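Local coordinates for protein vanadium-dependent haloperoxidase (Zobellia galactanivorans, PDB 4CIT) that probably uses hydrogen peroxide to oxidise iodide at a vanadate-binding active site, as a bacterial vanadium-dependent iodoperoxidase, at residues I65-N70 and K316-M321; P211-S216 and M321-I326; A218-V223 and R437-F442. One frame throughout, in Å; residues are numbered along the deposited sequence. Where two conformers were deposited one is given.

Contact 1: I65-N70 and K316-M321; sequences IFAYPN and KASVAM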
loop_
_atom_site.group_PDB
_atom_site.type_symbol
_atom_site.label_atom_id
_atom_site.label_comp_id
_atom_site.label_asym_id
_atom_site.label_seq_id
_atom_site.Cartn_x
_atom_site.Cartn_y
_atom_site.Cartn_z
ATOM N N ILE A 65 6.313 -4.806 2.313
ATOM C CA ILE A 65 7.584 -4.018 2.440
ATOM C C ILE A 65 7.388 -2.712 3.225
ATOM O O ILE A 65 8.217 -2.349 4.021
ATOM C CB ILE A 65 8.164 -3.761 1.047
ATOM C CG1 ILE A 65 8.589 -5.124 0.439
ATOM C CG2 ILE A 65 9.404 -2.874 1.168
ATOM C CD1 ILE A 65 8.984 -5.047 -1.019
ATOM N N PHE A 66 6.258 -2.014 3.040
ATOM C CA PHE A 66 5.949 -0.808 3.794
ATOM C C PHE A 66 5.559 -1.093 5.239
ATOM O O PHE A 66 5.972 -0.361 6.108
ATOM C CB PHE A 66 4.810 -0.020 3.131
ATOM C CG PHE A 66 5.233 0.683 1.894
ATOM C CD1 PHE A 66 6.266 1.573 1.912
ATOM C CD2 PHE A 66 4.522 0.510 0.730
ATOM C CE1 PHE A 66 6.628 2.236 0.760
ATOM C CE2 PHE A 66 4.896 1.120 -0.443
ATOM C CZ PHE A 66 5.965 1.995 -0.428
ATOM N N ALA A 67 4.815 -2.164 5.500
ATOM C CA ALA A 67 4.249 -2.365 6.814
ATOM C C ALA A 67 5.180 -2.760 7.937
ATOM O O ALA A 67 5.158 -2.137 8.995
ATOM C CB ALA A 67 3.131 -3.387 6.768
ATOM N N TYR A 68 6.003 -3.780 7.713
ATOM C CA TYR A 68 6.846 -4.291 8.753
ATOM C C TYR A 68 7.865 -3.259 9.325
ATOM O O TYR A 68 8.036 -3.171 10.540
ATOM C CB TYR A 68 7.585 -5.554 8.351
ATOM C CG TYR A 68 6.683 -6.764 8.423
ATOM C CD1 TYR A 68 6.278 -7.308 9.670
ATOM C CD2 TYR A 68 6.290 -7.386 7.286
ATOM C CE1 TYR A 68 5.473 -8.460 9.739
ATOM C CE2 TYR A 68 5.442 -8.508 7.321
ATOM C CZ TYR A 68 5.058 -9.059 8.538
ATOM O OH TYR A 68 4.289 -10.171 8.562
ATOM N N PRO A 69 8.553 -2.510 8.478
ATOM C CA PRO A 69 9.484 -1.545 9.023
ATOM C C PRO A 69 8.787 -0.424 9.824
ATOM O O PRO A 69 9.306 0.027 10.842
ATOM C CB PRO A 69 10.162 -1.006 7.791
ATOM C CG PRO A 69 10.059 -2.129 6.772
ATOM C CD PRO A 69 8.647 -2.558 6.986
ATOM N N ASN A 70 7.606 0.011 9.404
ATOM C CA ASN A 70 6.857 0.926 10.228
ATOM C C ASN A 70 6.466 0.353 11.543
ATOM O O ASN A 70 6.557 1.060 12.586
ATOM C CB ASN A 70 5.624 1.462 9.472
ATOM C CG ASN A 70 6.013 2.383 8.361
ATOM O OD1 ASN A 70 6.992 3.195 8.490
ATOM N ND2 ASN A 70 5.162 2.441 7.333
ATOM N N LYS A 316 -0.554 2.911 11.007
ATOM C CA LYS A 316 -1.949 2.518 10.900
ATOM C C LYS A 316 -2.332 2.355 9.377
ATOM O O LYS A 316 -3.023 1.375 9.036
ATOM C CB LYS A 316 -2.839 3.500 11.646
ATOM C CG LYS A 316 -4.207 2.951 11.951
ATOM C CD LYS A 316 -5.136 3.928 12.677
ATOM C CE LYS A 316 -4.676 4.423 14.000
ATOM N NZ LYS A 316 -5.791 5.042 14.819
ATOM N N ALA A 317 -1.860 3.231 8.544
ATOM C CA ALA A 317 -2.149 3.195 7.074
ATOM C C ALA A 317 -1.539 1.984 6.382
ATOM O O ALA A 317 -2.229 1.247 5.610
ATOM C CB ALA A 317 -1.779 4.467 6.367
ATOM N N SER A 318 -0.267 1.705 6.707
ATOM C CA SER A 318 0.427 0.628 6.042
ATOM C C SER A 318 -0.116 -0.727 6.501
ATOM O O SER A 318 -0.205 -1.642 5.677
ATOM C CB SER A 318 1.930 0.763 6.113
ATOM O OG SER A 318 2.376 0.661 7.448
ATOM N N VAL A 319 -0.393 -0.904 7.787
ATOM C CA VAL A 319 -1.029 -2.125 8.240
ATOM C C VAL A 319 -2.404 -2.383 7.599
ATOM O O VAL A 319 -2.686 -3.454 7.064
ATOM C CB VAL A 319 -1.103 -2.153 9.758
ATOM C CG1 VAL A 319 -1.963 -3.274 10.221
ATOM C CG2 VAL A 319 0.328 -2.264 10.325
ATOM N N ALA A 320 -3.227 -1.344 7.535
ATOM C CA ALA A 320 -4.486 -1.463 6.849
ATOM C C ALA A 320 -4.296 -1.842 5.367
ATOM O O ALA A 320 -5.080 -2.706 4.882
ATOM C CB ALA A 320 -5.314 -0.217 7.009
ATOM N N MET A 321 -3.396 -1.180 4.636
ATOM C CA MET A 321 -3.228 -1.487 3.245
ATOM C C MET A 321 -2.749 -2.926 3.010
ATOM O O MET A 321 -3.099 -3.532 1.979
ATOM C CB MET A 321 -2.315 -0.491 2.579
ATOM C CG MET A 321 -2.970 0.860 2.388
ATOM S SD MET A 321 -1.943 2.005 1.383
ATOM C CE MET A 321 -0.832 2.632 2.518
#

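Contact 2: P211-S216 and M321-I326; sequences PFVLDS and MADAFI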
loop_
_atom_site.group_PDB
_atom_site.type_symbol
_atom_site.label_atom_id
_atom_site.label_comp_id
_atom_site.label_asym_id
_atom_site.label_seq_id
_atom_site.Cartn_x
_atom_site.Cartn_y
_atom_site.Cartn_z
ATOM N N PRO A 211 -2.431 -12.331 7.829
ATOM C CA PRO A 211 -2.828 -10.935 7.949
ATOM C C PRO A 211 -2.378 -10.284 9.264
ATOM O O PRO A 211 -2.098 -10.987 10.273
ATOM C CB PRO A 211 -4.353 -11.002 7.920
ATOM C CG PRO A 211 -4.744 -12.403 7.769
ATOM C CD PRO A 211 -3.534 -13.264 8.023
ATOM N N PHE A 212 -2.196 -8.979 9.270
ATOM C CA PHE A 212 -1.877 -8.262 10.529
ATOM C C PHE A 212 -2.999 -8.157 11.522
ATOM O O PHE A 212 -2.790 -8.341 12.729
ATOM C CB PHE A 212 -1.400 -6.834 10.177
ATOM C CG PHE A 212 -0.041 -6.776 9.565
ATOM C CD1 PHE A 212 1.114 -6.970 10.333
ATOM C CD2 PHE A 212 0.134 -6.577 8.206
ATOM C CE1 PHE A 212 2.370 -6.863 9.741
ATOM C CE2 PHE A 212 1.409 -6.553 7.602
ATOM C CZ PHE A 212 2.540 -6.614 8.418
ATOM N N VAL A 213 -4.206 -7.812 11.049
ATOM C CA VAL A 213 -5.367 -7.479 11.917
ATOM C C VAL A 213 -6.591 -8.386 11.652
ATOM O O VAL A 213 -7.430 -8.704 12.543
ATOM C CB VAL A 213 -5.808 -5.998 11.654
ATOM C CG1 VAL A 213 -6.772 -5.532 12.693
ATOM C CG2 VAL A 213 -4.622 -5.027 11.591
ATOM N N LEU A 214 -6.751 -8.817 10.399
ATOM C CA LEU A 214 -7.909 -9.634 10.028
ATOM C C LEU A 214 -7.899 -10.912 10.814
ATOM O O LEU A 214 -6.825 -11.444 11.146
ATOM C CB LEU A 214 -7.914 -10.039 8.583
ATOM C CG LEU A 214 -7.825 -8.905 7.566
ATOM C CD1 LEU A 214 -7.784 -9.461 6.145
ATOM C CD2 LEU A 214 -8.944 -7.943 7.801
ATOM N N ASP A 215 -9.099 -11.388 11.113
ATOM C CA ASP A 215 -9.236 -12.735 11.694
ATOM C C ASP A 215 -8.935 -13.839 10.695
ATOM O O ASP A 215 -8.441 -14.932 11.053
ATOM C CB ASP A 215 -10.636 -12.888 12.262
ATOM C CG ASP A 215 -10.908 -11.917 13.402
ATOM O OD1 ASP A 215 -10.037 -11.743 14.285
ATOM O OD2 ASP A 215 -12.017 -11.298 13.389
ATOM N N SER A 216 -9.167 -13.547 9.399
ATOM C CA SER A 216 -8.807 -14.470 8.324
ATOM C C SER A 216 -8.795 -13.706 7.056
ATOM O O SER A 216 -9.420 -12.676 6.985
ATOM C CB SER A 216 -9.756 -15.650 8.174
ATOM O OG SER A 216 -10.982 -15.237 7.596
ATOM N N MET A 321 -3.396 -1.180 4.636
ATOM C CA MET A 321 -3.228 -1.487 3.245
ATOM C C MET A 321 -2.749 -2.926 3.010
ATOM O O MET A 321 -3.099 -3.532 1.979
ATOM C CB MET A 321 -2.315 -0.491 2.579
ATOM C CG MET A 321 -2.970 0.860 2.388
ATOM S SD MET A 321 -1.943 2.005 1.383
ATOM C CE MET A 321 -0.832 2.632 2.518
ATOM N N ALA A 322 -1.879 -3.426 3.881
ATOM C CA ALA A 322 -1.317 -4.774 3.699
ATOM C C ALA A 322 -2.511 -5.727 3.875
ATOM O O ALA A 322 -2.693 -6.656 3.014
ATOM C CB ALA A 322 -0.249 -5.067 4.704
ATOM N N ASP A 323 -3.400 -5.489 4.858
ATOM C CA ASP A 323 -4.591 -6.355 5.016
ATOM C C ASP A 323 -5.598 -6.191 3.842
ATOM O O ASP A 323 -6.202 -7.165 3.374
ATOM C CB ASP A 323 -5.234 -6.213 6.410
ATOM C CG ASP A 323 -4.438 -7.032 7.519
ATOM O OD1 ASP A 323 -3.275 -7.589 7.210
ATOM O OD2 ASP A 323 -5.025 -7.112 8.638
ATOM N N ALA A 324 -5.670 -4.991 3.307
ATOM C CA ALA A 324 -6.525 -4.724 2.139
ATOM C C ALA A 324 -6.072 -5.536 0.893
ATOM O O ALA A 324 -6.902 -6.147 0.145
ATOM C CB ALA A 324 -6.573 -3.267 1.852
ATOM N N PHE A 325 -4.760 -5.638 0.662
ATOM C CA PHE A 325 -4.245 -6.453 -0.427
ATOM C C PHE A 325 -4.593 -7.923 -0.219
ATOM O O PHE A 325 -4.842 -8.620 -1.189
ATOM C CB PHE A 325 -2.769 -6.187 -0.676
ATOM C CG PHE A 325 -2.502 -5.052 -1.591
ATOM C CD1 PHE A 325 -2.712 -5.220 -2.944
ATOM C CD2 PHE A 325 -1.994 -3.854 -1.110
ATOM C CE1 PHE A 325 -2.457 -4.164 -3.795
ATOM C CE2 PHE A 325 -1.642 -2.834 -1.988
ATOM C CZ PHE A 325 -1.914 -3.000 -3.328
ATOM N N ILE A 326 -4.410 -8.446 1.001
ATOM C CA ILE A 326 -4.757 -9.835 1.253
ATOM C C ILE A 326 -6.261 -10.092 0.970
ATOM O O ILE A 326 -6.612 -11.046 0.282
ATOM C CB ILE A 326 -4.445 -10.205 2.694
ATOM C CG1 ILE A 326 -2.912 -10.164 2.817
ATOM C CG2 ILE A 326 -5.000 -11.593 3.041
ATOM C CD1 ILE A 326 -2.382 -10.372 4.230
#

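Contact 3: A218-V223 and R437-F442; sequences AQFKPV and RDLGTF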
loop_
_atom_site.group_PDB
_atom_site.type_symbol
_atom_site.label_atom_id
_atom_site.label_comp_id
_atom_site.label_asym_id
_atom_site.label_seq_id
_atom_site.Cartn_x
_atom_site.Cartn_y
_atom_site.Cartn_z
ATOM N N ALA A 218 -10.317 -14.097 4.303
ATOM C CA ALA A 218 -11.664 -13.950 3.793
ATOM C C ALA A 218 -12.674 -13.163 4.609
ATOM O O ALA A 218 -13.838 -13.102 4.214
ATOM C CB ALA A 218 -12.276 -15.365 3.476
ATOM N N GLN A 219 -12.250 -12.452 5.632
ATOM C CA GLN A 219 -13.134 -11.778 6.537
ATOM C C GLN A 219 -14.040 -10.750 5.837
ATOM O O GLN A 219 -15.186 -10.488 6.282
ATOM C CB GLN A 219 -12.335 -11.168 7.670
ATOM C CG GLN A 219 -13.214 -10.540 8.760
ATOM C CD GLN A 219 -12.413 -9.962 9.856
ATOM O OE1 GLN A 219 -11.226 -10.194 9.943
ATOM N NE2 GLN A 219 -13.055 -9.135 10.683
ATOM N N PHE A 220 -13.504 -10.115 4.813
ATOM C CA PHE A 220 -14.232 -9.136 4.075
ATOM C C PHE A 220 -14.567 -9.563 2.659
ATOM O O PHE A 220 -14.718 -8.706 1.738
ATOM C CB PHE A 220 -13.428 -7.807 4.148
ATOM C CG PHE A 220 -13.501 -7.217 5.534
ATOM C CD1 PHE A 220 -14.638 -6.562 5.976
ATOM C CD2 PHE A 220 -12.451 -7.439 6.422
ATOM C CE1 PHE A 220 -14.713 -6.099 7.306
ATOM C CE2 PHE A 220 -12.536 -7.039 7.741
ATOM C CZ PHE A 220 -13.675 -6.379 8.176
ATOM N N LYS A 221 -14.762 -10.836 2.457
ATOM C CA LYS A 221 -15.195 -11.376 1.147
ATOM C C LYS A 221 -16.476 -10.584 0.727
ATOM O O LYS A 221 -17.419 -10.571 1.525
ATOM C CB LYS A 221 -15.614 -12.815 1.329
ATOM C CG LYS A 221 -16.212 -13.459 0.093
ATOM C CD LYS A 221 -16.290 -14.984 0.252
ATOM C CE LYS A 221 -17.361 -15.454 1.202
ATOM N NZ LYS A 221 -18.679 -14.900 0.824
ATOM N N PRO A 222 -16.518 -10.095 -0.529
ATOM C CA PRO A 222 -17.648 -9.324 -0.983
ATOM C C PRO A 222 -18.728 -10.252 -1.543
ATOM O O PRO A 222 -18.554 -11.465 -1.659
ATOM C CB PRO A 222 -17.088 -8.455 -2.055
ATOM C CG PRO A 222 -15.960 -9.174 -2.639
ATOM C CD PRO A 222 -15.398 -9.941 -1.444
ATOM N N VAL A 223 -19.814 -9.637 -1.971
ATOM C CA VAL A 223 -20.760 -10.365 -2.796
ATOM C C VAL A 223 -20.057 -10.863 -4.080
ATOM O O VAL A 223 -19.030 -10.287 -4.525
ATOM C CB VAL A 223 -22.005 -9.501 -3.153
ATOM C CG1 VAL A 223 -22.768 -9.042 -1.895
ATOM C CG2 VAL A 223 -21.627 -8.288 -3.934
ATOM N N ARG A 437 -13.391 0.119 2.407
ATOM C CA ARG A 437 -13.906 1.001 3.445
ATOM C C ARG A 437 -14.360 0.149 4.659
ATOM O O ARG A 437 -14.018 0.459 5.842
ATOM C CB ARG A 437 -15.030 1.964 2.894
ATOM C CG ARG A 437 -14.511 3.132 1.988
ATOM C CD ARG A 437 -15.635 4.022 1.324
ATOM N NE ARG A 437 -15.016 5.092 0.520
ATOM C CZ ARG A 437 -15.465 5.691 -0.596
ATOM N NH1 ARG A 437 -16.636 5.410 -1.129
ATOM N NH2 ARG A 437 -14.690 6.594 -1.197
ATOM N N ASP A 438 -14.991 -0.994 4.409
ATOM C CA ASP A 438 -15.400 -1.890 5.490
ATOM C C ASP A 438 -14.164 -2.429 6.235
ATOM O O ASP A 438 -14.169 -2.497 7.530
ATOM C CB ASP A 438 -16.301 -2.998 5.042
ATOM C CG ASP A 438 -17.724 -2.532 4.630
ATOM O OD1 ASP A 438 -18.048 -1.362 4.884
ATOM O OD2 ASP A 438 -18.459 -3.385 4.054
ATOM N N LEU A 439 -13.157 -2.863 5.487
ATOM C CA LEU A 439 -11.930 -3.385 6.080
ATOM C C LEU A 439 -11.192 -2.273 6.888
ATOM O O LEU A 439 -10.723 -2.505 7.996
ATOM C CB LEU A 439 -11.053 -4.010 5.000
ATOM C CG LEU A 439 -9.751 -4.677 5.472
ATOM C CD1 LEU A 439 -9.342 -5.773 4.468
ATOM C CD2 LEU A 439 -8.648 -3.638 5.558
ATOM N N GLY A 440 -11.112 -1.079 6.344
ATOM C CA GLY A 440 -10.370 -0.002 6.947
ATOM C C GLY A 440 -11.102 0.431 8.221
ATOM O O GLY A 440 -10.413 0.688 9.234
ATOM N N THR A 441 -12.458 0.401 8.212
ATOM C CA THR A 441 -13.277 0.646 9.417
ATOM C C THR A 441 -13.003 -0.343 10.515
ATOM O O THR A 441 -12.833 0.022 11.707
ATOM C CB THR A 441 -14.789 0.751 9.052
ATOM O OG1 THR A 441 -14.908 1.853 8.097
ATOM C CG2 THR A 441 -15.679 1.037 10.292
ATOM N N PHE A 442 -12.922 -1.607 10.146
ATOM C CA PHE A 442 -12.605 -2.637 11.122
ATOM C C PHE A 442 -11.197 -2.379 11.749
ATOM O O PHE A 442 -11.006 -2.526 12.983
ATOM C CB PHE A 442 -12.643 -3.992 10.411
ATOM C CG PHE A 442 -12.092 -5.150 11.203
ATOM C CD1 PHE A 442 -12.860 -5.777 12.227
ATOM C CD2 PHE A 442 -10.878 -5.620 10.908
ATOM C CE1 PHE A 442 -12.323 -6.796 13.026
ATOM C CE2 PHE A 442 -10.365 -6.699 11.614
ATOM C CZ PHE A 442 -11.067 -7.268 12.661
#

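Contact 1: I65-N70 and K316-M321
Asn70 and Ser318 provide the polar link between two helices that run in roughly opposite directions but well inclined, their local axes approaching to 8.2 Å with 137° between their N-to-C directions. The Asn70 side chain can be followed outward. Its CB lies 3.9 Å from Ser318 OG, and CG stays beside that hydroxyl at a similar distance. CG stands anti to the carbonyl carbon of its own residue (chi1 -70°), which carries the amide across the gap until ND2 meets Ser318 OG at 3.3 Å. The N-H points nearly straight at the oxygen, 165° at the hydrogen, but the bond is long and weak. Asn70 ND2 is also 3.8 Å from Ser318 CB. On the other helix, Ser318 OG sits between the backbone N and carbonyl carbon of its own residue, turned back toward the preceding turn, where it is hydrogen-bonded to the carbonyl oxygen of Tyr314. The remaining contacts lie close to the two backbones: Ser318 OG rests 3.6 Å from Ala67 CA, and Ala67 CB packs 3.9 Å from Ser318 O. Phe66 CB touches Ser318 CB at 4.2 Å. The Phe66 ring then leads away, toward helix 38-55. Two small residues, Ala67 and Ser318, thus meet where helices 59-80 and 307-335 come close, in the buried helical core. The chemistry implies a junction held mainly by close packing: the hydroxyl is anchored first to its own helix, and the amide of Asn70 adds a modest, directional supplement.

Contact 2: P211-S216 and M321-I326
Asp323 reaches out from its helix and is gripped by three successive backbone N-H groups of the loop at 211-216. OD1 takes Phe212 N at 2.7 Å on its syn lone pair. OD2 accepts twice, from Val213 N at 2.6 Å, also syn, and from Leu214 N at 3.0 Å, which arrives 34° out of the carboxylate plane. The carboxylate is thereby fixed in rotation, and the three donors would favour its charged form. With an alanine here, the three N-H groups would probably be left without their buried acceptor and this turn of the loop set free to shift. Apolar groups wrap the grip: Leu214 CG lies 3.5 Å from Asp323 OD2, the Phe212 ring presents an edge to Ala322 CB (3.7 Å from CE2), and Ile326 CD1 reaches Pro211 CA at 3.8 Å. The irregular loop is in this way tied to helix 307-335, a long helix of the PAP2-type helical fold that also carries Lys332 of the vanadate pocket. Farther out, Asn92 ND2 bonds both Pro211 O and Leu214 O, tying the two ends of this turn together, while Lys446 NZ holds Val213 O.

Contact 3: A218-V223 and R437-F442
Phe220 lays its ring flat against the backbone of Leu439: Leu439 CA stands 3.9 Å from the ring centroid, almost on the ring normal, a CH-pi contact made squarely over the face. Leu439 CB and both CG and CD1 beyond it continue along the CD2 side of the ring, each about 4.0 Å from Phe220 CD2. The far end of the ring is directed at Phe442, with Phe220 CZ 3.4 Å from Phe442 CB. The two phenylalanine rings are inclined by 55° with centroids 5.5 Å apart, so the rings meet at a slant. The first torsion of Phe442 points CG away from the backbone N (chi1 169°), which swings the ring out from the helix so that one side of it meets both Phe220 and Gln219. Over that face comes the Gln219 amide, NE2 lying 3.3 Å above the plane and offset toward the rim. The amide stands almost upright on the ring, the two planes 78° apart, so its nitrogen rather than its flat surface does the touching. Gln219 OE1 is hydrogen-bonded to Asp215 N, which fixes which end of the amide faces the phenylalanine. Asp438 adds its CB, 4.0 Å from Phe220 CD1, while its carboxylate pairs with Lys434. Gln219 and Phe220 occupy the two central positions of a type I turn running from Ala218 to Lys221, which presents both side chains to the helix. The loop, which leads on to helix 235-253, thus plugs onto helix 426-446 near the surface; Leu439 also touches Ser327 of helix 307-335, and Arg437 is salt-bridged to Asp412 on helix 407-420.

In the fold
The three contacts follow a bent line, centres about 10 Å apart between contacts 1 and 2 and again between 2 and 3, with about 17 Å from 1 to 3. Helix 307-335 runs through the group: contacts 1 and 2 use it and share Met321, while Leu439 of contact 3 packs on its backbone at Ala320 and Asp323. Segments 65-70, 211-216 and 218-223 come first and their partners follow in the same order, so the three pairings cross. Val213 and Phe212 touch Val319, and Leu214 touches Phe220, making the packing continuous. Helix 59-80 and the loop at 211-223 are thereby joined to helices 307-335 and 426-446 of the PAP2-family region, the first of which carries Lys332 of the vanadate pocket.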